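Local coordinates for tyrosine phosphatase (PDB 5NCR), which is a homodimeric viral tyrosine phosphatase of the dual-specificity family with triple substrate specificity, and probably helps the virus to evade host interferon signalling, at residues 8-18 / 144-152; 91-102 / 121-129. The protein carries 2 engineered substitutions. All coordinates share one frame; numbering follows the deposited sequence.

Contact 1 (8-18 / 144-152); sequences YARLLLRCTRA and FVYFLKTYY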
loop_
_atom_site.group_PDB
_atom_site.type_symbol
_atom_site.label_atom_id
_atom_site.label_comp_id
_atom_site.label_asym_id
_atom_site.label_seq_id
_atom_site.Cartn_x
_atom_site.Cartn_y
_atom_site.Cartn_z
ATOM N N TYR B 8 -5.589 -6.048 -7.106
ATOM C CA TYR B 8 -4.461 -5.933 -6.201
ATOM C C TYR B 8 -3.245 -5.389 -6.966
ATOM O O TYR B 8 -2.486 -4.636 -6.381
ATOM C CB TYR B 8 -4.130 -7.285 -5.518
ATOM C CG TYR B 8 -5.150 -7.788 -4.513
ATOM C CD1 TYR B 8 -6.184 -6.967 -4.060
ATOM C CD2 TYR B 8 -5.081 -9.086 -4.009
ATOM C CE1 TYR B 8 -7.154 -7.443 -3.171
ATOM C CE2 TYR B 8 -6.033 -9.568 -3.107
ATOM C CZ TYR B 8 -7.068 -8.743 -2.690
ATOM O OH TYR B 8 -7.998 -9.196 -1.785
ATOM N N ALA B 9 -3.077 -5.746 -8.265
ATOM C CA ALA B 9 -1.948 -5.283 -9.074
ATOM C C ALA B 9 -2.015 -3.778 -9.270
ATOM O O ALA B 9 -1.024 -3.114 -9.024
ATOM C CB ALA B 9 -1.898 -5.984 -10.419
ATOM N N ARG B 10 -3.205 -3.246 -9.620
ATOM C CA ARG B 10 -3.445 -1.822 -9.821
ATOM C C ARG B 10 -3.329 -1.061 -8.490
ATOM O O ARG B 10 -2.781 0.047 -8.455
ATOM C CB ARG B 10 -4.825 -1.597 -10.473
ATOM N N LEU B 11 -3.817 -1.679 -7.397
ATOM C CA LEU B 11 -3.727 -1.140 -6.029
ATOM C C LEU B 11 -2.216 -0.951 -5.681
ATOM O O LEU B 11 -1.817 0.127 -5.244
ATOM C CB LEU B 11 -4.342 -2.158 -5.058
ATOM C CG LEU B 11 -5.274 -1.699 -3.961
ATOM C CD1 LEU B 11 -6.392 -0.758 -4.471
ATOM C CD2 LEU B 11 -5.931 -2.896 -3.325
ATOM N N LEU B 12 -1.406 -1.994 -5.890
ATOM C CA LEU B 12 0.042 -1.965 -5.607
ATOM C C LEU B 12 0.809 -0.980 -6.511
ATOM O O LEU B 12 1.674 -0.255 -6.019
ATOM C CB LEU B 12 0.673 -3.369 -5.643
ATOM C CG LEU B 12 2.146 -3.490 -5.177
ATOM C CD1 LEU B 12 2.362 -2.864 -3.763
ATOM C CD2 LEU B 12 2.590 -4.927 -5.210
ATOM N N LEU B 13 0.440 -0.906 -7.805
ATOM C CA LEU B 13 1.035 0.062 -8.719
ATOM C C LEU B 13 0.810 1.492 -8.188
ATOM O O LEU B 13 1.733 2.283 -8.222
ATOM C CB LEU B 13 0.447 -0.099 -10.114
ATOM C CG LEU B 13 1.136 0.742 -11.190
ATOM C CD1 LEU B 13 2.603 0.265 -11.433
ATOM C CD2 LEU B 13 0.339 0.736 -12.466
ATOM N N ARG B 14 -0.396 1.783 -7.631
ATOM C CA ARG B 14 -0.740 3.053 -7.001
ATOM C C ARG B 14 0.029 3.240 -5.708
ATOM O O ARG B 14 0.544 4.344 -5.516
ATOM C CB ARG B 14 -2.256 3.169 -6.757
ATOM C CG ARG B 14 -2.695 4.613 -6.631
ATOM C CD ARG B 14 -4.173 4.746 -6.328
ATOM N NE ARG B 14 -4.507 6.107 -5.901
ATOM C CZ ARG B 14 -5.732 6.516 -5.586
ATOM N NH1 ARG B 14 -6.757 5.676 -5.659
ATOM N NH2 ARG B 14 -5.941 7.767 -5.201
ATOM N N CYS B 15 0.084 2.198 -4.802
ATOM C CA CYS B 15 0.882 2.215 -3.548
ATOM C C CYS B 15 2.343 2.631 -3.818
ATOM O O CYS B 15 2.965 3.289 -2.977
ATOM C CB CYS B 15 0.865 0.851 -2.870
ATOM S SG CYS B 15 -0.649 0.475 -1.958
ATOM N N THR B 16 2.894 2.200 -4.960
ATOM C CA THR B 16 4.289 2.443 -5.329
ATOM C C THR B 16 4.480 3.638 -6.294
ATOM O O THR B 16 5.608 3.859 -6.779
ATOM C CB THR B 16 4.921 1.147 -5.849
ATOM O OG1 THR B 16 4.170 0.628 -6.944
ATOM C CG2 THR B 16 5.082 0.094 -4.768
ATOM N N ARG B 17 3.400 4.399 -6.568
ATOM C CA ARG B 17 3.438 5.642 -7.340
ATOM C C ARG B 17 3.896 6.696 -6.300
ATOM O O ARG B 17 3.098 7.252 -5.548
ATOM C CB ARG B 17 2.054 5.978 -7.916
ATOM C CG ARG B 17 2.042 7.146 -8.884
ATOM C CD ARG B 17 0.676 7.331 -9.496
ATOM N NE ARG B 17 0.692 8.370 -10.527
ATOM C CZ ARG B 17 -0.263 9.282 -10.697
ATOM N NH1 ARG B 17 -1.321 9.304 -9.895
ATOM N NH2 ARG B 17 -0.162 10.181 -11.667
ATOM N N ALA B 18 5.211 6.852 -6.193
ATOM C CA ALA B 18 5.867 7.684 -5.198
ATOM C C ALA B 18 5.989 9.172 -5.573
ATOM O O ALA B 18 6.450 9.986 -4.759
ATOM C CB ALA B 18 7.227 7.096 -4.864
ATOM N N PHE B 144 2.652 -8.996 -1.832
ATOM C CA PHE B 144 2.164 -7.629 -2.050
ATOM C C PHE B 144 2.866 -6.648 -1.121
ATOM O O PHE B 144 3.391 -5.636 -1.571
ATOM C CB PHE B 144 0.609 -7.581 -1.886
ATOM C CG PHE B 144 -0.039 -6.210 -2.005
ATOM C CD1 PHE B 144 0.201 -5.221 -1.054
ATOM C CD2 PHE B 144 -0.914 -5.921 -3.050
ATOM C CE1 PHE B 144 -0.399 -3.960 -1.161
ATOM C CE2 PHE B 144 -1.533 -4.668 -3.140
ATOM C CZ PHE B 144 -1.268 -3.698 -2.201
ATOM N N VAL B 145 2.869 -6.953 0.170
ATOM C CA VAL B 145 3.472 -6.130 1.217
ATOM C C VAL B 145 5.023 -6.142 1.090
ATOM O O VAL B 145 5.659 -5.115 1.303
ATOM C CB VAL B 145 2.984 -6.582 2.618
ATOM C CG1 VAL B 145 3.793 -5.907 3.724
ATOM C CG2 VAL B 145 1.491 -6.294 2.797
ATOM N N TYR B 146 5.611 -7.297 0.761
ATOM C CA TYR B 146 7.054 -7.381 0.608
ATOM C C TYR B 146 7.494 -6.505 -0.564
ATOM O O TYR B 146 8.503 -5.833 -0.447
ATOM C CB TYR B 146 7.556 -8.832 0.464
ATOM C CG TYR B 146 9.070 -8.916 0.374
ATOM C CD1 TYR B 146 9.862 -8.889 1.524
ATOM C CD2 TYR B 146 9.717 -8.920 -0.861
ATOM C CE1 TYR B 146 11.262 -8.892 1.441
ATOM C CE2 TYR B 146 11.109 -8.908 -0.953
ATOM C CZ TYR B 146 11.878 -8.892 0.200
ATOM O OH TYR B 146 13.249 -8.893 0.080
ATOM N N PHE B 147 6.720 -6.505 -1.687
ATOM C CA PHE B 147 7.039 -5.713 -2.867
ATOM C C PHE B 147 7.004 -4.228 -2.465
ATOM O O PHE B 147 7.907 -3.476 -2.799
ATOM C CB PHE B 147 6.024 -5.976 -3.986
ATOM C CG PHE B 147 6.406 -5.344 -5.315
ATOM C CD1 PHE B 147 6.218 -3.977 -5.540
ATOM C CD2 PHE B 147 6.879 -6.129 -6.364
ATOM C CE1 PHE B 147 6.551 -3.400 -6.776
ATOM C CE2 PHE B 147 7.268 -5.545 -7.577
ATOM C CZ PHE B 147 7.072 -4.191 -7.788
ATOM N N LEU B 148 5.958 -3.836 -1.752
ATOM C CA LEU B 148 5.745 -2.496 -1.250
ATOM C C LEU B 148 6.914 -2.006 -0.366
ATOM O O LEU B 148 7.498 -0.962 -0.661
ATOM C CB LEU B 148 4.414 -2.439 -0.485
ATOM C CG LEU B 148 4.049 -1.123 0.143
ATOM C CD1 LEU B 148 3.953 0.009 -0.905
ATOM C CD2 LEU B 148 2.795 -1.258 0.923
ATOM N N LYS B 149 7.250 -2.769 0.680
ATOM C CA LYS B 149 8.302 -2.460 1.647
ATOM C C LYS B 149 9.666 -2.375 0.929
ATOM O O LYS B 149 10.386 -1.416 1.149
ATOM C CB LYS B 149 8.298 -3.523 2.756
ATOM C CG LYS B 149 9.341 -3.379 3.859
ATOM C CD LYS B 149 9.055 -4.396 4.991
ATOM C CE LYS B 149 10.286 -4.972 5.661
ATOM N NZ LYS B 149 10.817 -4.074 6.714
ATOM N N THR B 150 9.969 -3.332 0.043
ATOM C CA THR B 150 11.229 -3.424 -0.686
ATOM C C THR B 150 11.385 -2.271 -1.677
ATOM O O THR B 150 12.468 -1.723 -1.794
ATOM C CB THR B 150 11.343 -4.799 -1.359
ATOM O OG1 THR B 150 11.169 -5.784 -0.341
ATOM C CG2 THR B 150 12.665 -5.005 -2.062
ATOM N N TYR B 151 10.302 -1.922 -2.378
ATOM C CA TYR B 151 10.284 -0.826 -3.335
ATOM C C TYR B 151 10.677 0.495 -2.621
ATOM O O TYR B 151 11.528 1.232 -3.124
ATOM C CB TYR B 151 8.887 -0.685 -3.971
ATOM C CG TYR B 151 8.853 0.497 -4.902
ATOM C CD1 TYR B 151 9.425 0.424 -6.165
ATOM C CD2 TYR B 151 8.369 1.731 -4.473
ATOM C CE1 TYR B 151 9.481 1.538 -6.998
ATOM C CE2 TYR B 151 8.412 2.849 -5.301
ATOM C CZ TYR B 151 8.982 2.749 -6.555
ATOM O OH TYR B 151 9.013 3.834 -7.389
ATOM N N TYR B 152 10.025 0.790 -1.485
ATOM C CA TYR B 152 10.284 2.020 -0.718
ATOM C C TYR B 152 11.632 1.981 -0.013
ATOM O O TYR B 152 12.272 3.013 0.110
ATOM C CB TYR B 152 9.130 2.361 0.216
ATOM C CG TYR B 152 8.030 3.063 -0.553
ATOM C CD1 TYR B 152 8.233 4.329 -1.099
ATOM C CD2 TYR B 152 6.815 2.435 -0.801
ATOM C CE1 TYR B 152 7.254 4.954 -1.867
ATOM C CE2 TYR B 152 5.823 3.058 -1.557
ATOM C CZ TYR B 152 6.046 4.327 -2.083
ATOM O OH TYR B 152 5.120 4.963 -2.874
HETATM O O HOH W 1 7.172 5.714 -8.385
#
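Leu-12, Thr-16 and Phe-144 lead a buried, near-parallel helix-helix contact, in which the N-terminal helix 7-15 and the turn after it lie along helix 140-158 beside the dimer interface. The axes of the two short segments are 10.3 Å apart at 18°, room enough for large apolar side chains between them. Phe-144 is a knob in a hole made by Tyr-8, Leu-11, Leu-12 and Cys-15. Its CG stands anti to the backbone N (chi1 177°), which sends the ring across the gap; Leu-12 CD1 covers one face, 4.0 Å from the ring centroid, while Leu-11 CB and Tyr-8 O lie at the edge. The other branch of Leu-12, CD2, meets Phe-147 CD1 at 3.8 Å, so one forked side chain serves two aromatic rings.

At the helix end and in the turn after it the contact becomes more polar. Tyr-152 OH donates to Cys-15 O (2.7 Å) in the carbonyl plane, on a lone pair, a use of tyrosine's long reach. Thr-16 turns OG1 back to Leu-12 O (2.8 Å), an acceptor shared with its own backbone N from the opposite face; CB itself lies over a face of Tyr-151, 4.0 Å from the centroid, and CG2, with OG1 turned back, touches Tyr-151 CD2. A water accepts from Ala-18 N and is also hydrogen-bonded to Tyr-151 OH.

Cys-15 SG forms a disulfide with Cys-15 of the second subunit, whose Arg-14 makes a cation-pi contact with Tyr-152. The whole is knob-into-hole packing of two helices next to the covalent junction of the homodimer.

Contact 2 (91-102 / 121-129); sequences MPALVKLLARLE and AAAMGYVMH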
loop_
_atom_site.group_PDB
_atom_site.type_symbol
_atom_site.label_atom_id
_atom_site.label_comp_id
_atom_site.label_asym_id
_atom_site.label_seq_id
_atom_site.Cartn_x
_atom_site.Cartn_y
_atom_site.Cartn_z
ATOM N N MET B 91 12.730 -10.827 -17.755
ATOM C CA MET B 91 12.831 -10.967 -16.301
ATOM C C MET B 91 13.084 -12.393 -15.792
ATOM O O MET B 91 14.008 -12.533 -14.998
ATOM C CB MET B 91 11.626 -10.348 -15.578
ATOM C CG MET B 91 11.995 -9.751 -14.223
ATOM S SD MET B 91 13.492 -8.687 -14.220
ATOM C CE MET B 91 13.044 -7.408 -15.341
ATOM N N PRO B 92 12.356 -13.456 -16.214
ATOM C CA PRO B 92 12.670 -14.803 -15.688
ATOM C C PRO B 92 14.112 -15.232 -15.959
ATOM O O PRO B 92 14.747 -15.792 -15.072
ATOM C CB PRO B 92 11.660 -15.717 -16.397
ATOM C CG PRO B 92 10.539 -14.808 -16.784
ATOM C CD PRO B 92 11.216 -13.513 -17.158
ATOM N N ALA B 93 14.633 -14.954 -17.161
ATOM C CA ALA B 93 16.014 -15.297 -17.519
ATOM C C ALA B 93 16.998 -14.444 -16.771
ATOM O O ALA B 93 17.987 -14.964 -16.271
ATOM C CB ALA B 93 16.233 -15.181 -19.016
ATOM N N LEU B 94 16.713 -13.147 -16.640
ATOM C CA LEU B 94 17.590 -12.233 -15.941
ATOM C C LEU B 94 17.710 -12.540 -14.439
ATOM O O LEU B 94 18.821 -12.568 -13.921
ATOM C CB LEU B 94 17.185 -10.792 -16.202
ATOM C CG LEU B 94 18.112 -9.701 -15.746
ATOM C CD1 LEU B 94 19.591 -10.030 -16.060
ATOM C CD2 LEU B 94 17.685 -8.389 -16.332
ATOM N N VAL B 95 16.592 -12.836 -13.760
ATOM C CA VAL B 95 16.684 -13.158 -12.320
ATOM C C VAL B 95 17.451 -14.469 -12.090
ATOM O O VAL B 95 18.199 -14.581 -11.117
ATOM C CB VAL B 95 15.314 -13.128 -11.578
ATOM C CG1 VAL B 95 14.661 -11.757 -11.707
ATOM C CG2 VAL B 95 14.380 -14.226 -12.055
ATOM N N LYS B 96 17.274 -15.450 -12.986
ATOM C CA LYS B 96 17.979 -16.726 -12.915
ATOM C C LYS B 96 19.469 -16.505 -13.133
ATOM O O LYS B 96 20.282 -17.041 -12.373
ATOM C CB LYS B 96 17.404 -17.719 -13.934
ATOM C CG LYS B 96 17.816 -19.158 -13.645
ATOM C CD LYS B 96 17.207 -20.158 -14.616
ATOM C CE LYS B 96 17.713 -21.564 -14.348
ATOM N NZ LYS B 96 19.116 -21.770 -14.819
ATOM N N LEU B 97 19.827 -15.643 -14.107
ATOM C CA LEU B 97 21.218 -15.281 -14.398
ATOM C C LEU B 97 21.868 -14.587 -13.175
ATOM O O LEU B 97 22.987 -14.929 -12.809
ATOM C CB LEU B 97 21.287 -14.368 -15.654
ATOM C CG LEU B 97 22.617 -13.621 -15.969
ATOM C CD1 LEU B 97 23.733 -14.570 -16.257
ATOM C CD2 LEU B 97 22.437 -12.680 -17.120
ATOM N N LEU B 98 21.177 -13.611 -12.569
ATOM C CA LEU B 98 21.695 -12.903 -11.398
ATOM C C LEU B 98 21.865 -13.837 -10.201
ATOM O O LEU B 98 22.884 -13.760 -9.510
ATOM C CB LEU B 98 20.837 -11.679 -11.055
ATOM C CG LEU B 98 20.830 -10.551 -12.106
ATOM C CD1 LEU B 98 19.837 -9.483 -11.751
ATOM C CD2 LEU B 98 22.222 -9.950 -12.326
ATOM N N ALA B 99 20.919 -14.775 -10.011
ATOM C CA ALA B 99 21.011 -15.770 -8.940
ATOM C C ALA B 99 22.232 -16.719 -9.158
ATOM O O ALA B 99 22.910 -17.083 -8.191
ATOM C CB ALA B 99 19.724 -16.573 -8.852
ATOM N N ARG B 100 22.525 -17.080 -10.426
ATOM C CA ARG B 100 23.658 -17.936 -10.784
ATOM C C ARG B 100 24.981 -17.196 -10.520
ATOM O O ARG B 100 25.921 -17.802 -9.993
ATOM C CB ARG B 100 23.565 -18.379 -12.256
ATOM C CG ARG B 100 24.328 -19.658 -12.575
ATOM C CD ARG B 100 24.562 -19.845 -14.071
ATOM N NE ARG B 100 25.761 -19.132 -14.539
ATOM C CZ ARG B 100 25.768 -18.228 -15.516
ATOM N NH1 ARG B 100 24.648 -17.921 -16.154
ATOM N NH2 ARG B 100 26.900 -17.624 -15.863
ATOM N N LEU B 101 25.060 -15.894 -10.886
ATOM C CA LEU B 101 26.272 -15.084 -10.673
ATOM C C LEU B 101 26.542 -14.896 -9.169
ATOM O O LEU B 101 27.684 -14.993 -8.739
ATOM C CB LEU B 101 26.200 -13.731 -11.418
ATOM C CG LEU B 101 26.074 -13.817 -12.954
ATOM C CD1 LEU B 101 25.669 -12.494 -13.578
ATOM C CD2 LEU B 101 27.342 -14.344 -13.598
ATOM N N GLU B 102 25.467 -14.686 -8.380
ATOM C CA GLU B 102 25.475 -14.558 -6.927
ATOM C C GLU B 102 26.005 -15.856 -6.304
ATOM O O GLU B 102 26.914 -15.798 -5.476
ATOM C CB GLU B 102 24.049 -14.252 -6.409
ATOM C CG GLU B 102 23.940 -14.015 -4.905
ATOM C CD GLU B 102 24.565 -12.730 -4.401
ATOM O OE1 GLU B 102 24.578 -11.740 -5.162
ATOM O OE2 GLU B 102 25.071 -12.722 -3.257
ATOM N N ALA B 121 14.302 -2.142 -12.624
ATOM C CA ALA B 121 13.351 -3.246 -12.837
ATOM C C ALA B 121 14.010 -4.611 -12.657
ATOM O O ALA B 121 13.461 -5.477 -11.981
ATOM C CB ALA B 121 12.695 -3.134 -14.209
ATOM N N ALA B 122 15.233 -4.749 -13.142
ATOM C CA ALA B 122 16.034 -5.970 -12.979
ATOM C C ALA B 122 16.328 -6.191 -11.489
ATOM O O ALA B 122 16.139 -7.301 -10.982
ATOM C CB ALA B 122 17.337 -5.826 -13.745
ATOM N N ALA B 123 16.734 -5.106 -10.794
ATOM C CA ALA B 123 17.034 -5.091 -9.367
ATOM C C ALA B 123 15.791 -5.535 -8.534
ATOM O O ALA B 123 15.906 -6.400 -7.681
ATOM C CB ALA B 123 17.465 -3.696 -8.958
ATOM N N MET B 124 14.622 -4.958 -8.813
ATOM C CA MET B 124 13.359 -5.287 -8.144
ATOM C C MET B 124 13.000 -6.735 -8.384
ATOM O O MET B 124 12.692 -7.457 -7.428
ATOM C CB MET B 124 12.227 -4.370 -8.641
ATOM C CG MET B 124 10.995 -4.403 -7.744
ATOM S SD MET B 124 11.324 -3.744 -6.067
ATOM C CE MET B 124 9.957 -4.524 -5.170
ATOM N N GLY B 125 13.088 -7.166 -9.652
ATOM C CA GLY B 125 12.802 -8.549 -10.010
ATOM C C GLY B 125 13.688 -9.519 -9.258
ATOM O O GLY B 125 13.199 -10.489 -8.680
ATOM N N TYR B 126 14.990 -9.244 -9.228
ATOM C CA TYR B 126 15.957 -10.112 -8.560
ATOM C C TYR B 126 15.763 -10.198 -7.028
ATOM O O TYR B 126 15.858 -11.285 -6.457
ATOM C CB TYR B 126 17.379 -9.712 -8.936
ATOM C CG TYR B 126 18.415 -10.542 -8.212
ATOM C CD1 TYR B 126 18.458 -11.921 -8.359
ATOM C CD2 TYR B 126 19.282 -9.963 -7.297
ATOM C CE1 TYR B 126 19.361 -12.698 -7.636
ATOM C CE2 TYR B 126 20.227 -10.725 -6.608
ATOM C CZ TYR B 126 20.256 -12.093 -6.770
ATOM O OH TYR B 126 21.159 -12.836 -6.049
ATOM N N VAL B 127 15.474 -9.069 -6.388
ATOM C CA VAL B 127 15.201 -9.004 -4.953
ATOM C C VAL B 127 13.918 -9.807 -4.628
ATOM O O VAL B 127 13.900 -10.552 -3.652
ATOM C CB VAL B 127 15.172 -7.543 -4.445
ATOM C CG1 VAL B 127 14.666 -7.487 -3.004
ATOM C CG2 VAL B 127 16.578 -6.909 -4.539
ATOM N N MET B 128 12.893 -9.699 -5.475
ATOM C CA MET B 128 11.626 -10.448 -5.324
ATOM C C MET B 128 11.887 -11.935 -5.505
ATOM O O MET B 128 11.503 -12.736 -4.646
ATOM C CB MET B 128 10.549 -9.976 -6.331
ATOM C CG MET B 128 9.953 -8.602 -6.012
ATOM S SD MET B 128 9.203 -8.415 -4.353
ATOM C CE MET B 128 7.849 -9.662 -4.411
ATOM N N HIS B 129 12.630 -12.291 -6.564
ATOM C CA HIS B 129 13.018 -13.667 -6.857
ATOM C C HIS B 129 13.807 -14.289 -5.704
ATOM O O HIS B 129 13.539 -15.429 -5.330
ATOM C CB HIS B 129 13.866 -13.722 -8.124
ATOM C CG HIS B 129 14.301 -15.106 -8.471
ATOM N ND1 HIS B 129 15.602 -15.534 -8.240
ATOM C CD2 HIS B 129 13.587 -16.129 -8.988
ATOM C CE1 HIS B 129 15.639 -16.787 -8.659
ATOM N NE2 HIS B 129 14.456 -17.185 -9.117
#
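Ala-121 and Ala-122 begin a steep helix-helix crossing within the dual-specificity phosphatase fold, where helix 118-134 meets helix 90-103 at 68° with the segment axes 9.0 Å apart. Met-91, bent at chi2 and chi3, lays its thioether end along Ala-121 and Ala-122: CE is 3.9 Å from Ala-121 O, and SD lies beside Ala-122 CA. A flexible, unbranched chain suits this uneven surface. The small methyl of Ala-122 lets Leu-94 CD2 come in, and the same alanine also packs on Val-110 of strand 108-111, so this corner of the interface rests against the sheet.

Gly-125 has no side chain to keep the helices apart. Val-95 CG1 consequently reaches its backbone, 3.5 Å from Gly-125 C, next to the pair whose CA atoms are nearest across the two segments, Val-95 and Tyr-126.

Tyr-126 is the main knob, held among Val-95, Leu-98, Ala-99 and Glu-102. A first torsion near 180° (chi1 177°) puts its CG beside its own carbonyl carbon and the ring out over helix 90-103; Leu-98 CB sits over one face, 3.9 Å from the centroid, while Leu-98 CD1 touches the tyrosine's CB. Ala-99 is small enough to let the ring lie close to its backbone. At the far end, the hydroxyl meets the aliphatic part of Glu-102, whose chain crosses the tyrosine at about a right angle. The glutamate's carboxylate turns to other partners: its OE1 is hydrogen-bonded to Thr-32 OG1 and His-34 N.

One turn on, His-129 presents a flat surface to the other branch of Val-95. Ala-99 CB lies at the edge of the imidazole, and Val-95 CG2 stands over one face, 3.9 Å from the centroid.

From the N terminus, helix 7-15 enters contact 1 at once, but its partner, helix 140-158, comes only after most of the chain has been laid down. The long loop closed in this way takes in the sheet and both helices of contact 2. Contact 2 closes a much shorter loop, which runs from helix 90-103 through strand 108-111 to helix 118-134, and it is nested inside the first. Helices 118-134 and 140-158 follow each other in sequence and pack together: Met-124 touches Phe-147, and Val-127 touches Thr-150. The two contacts, with centres about 19 Å apart, thereby join the dimer side of the subunit to helix 90-103 beside the sheet.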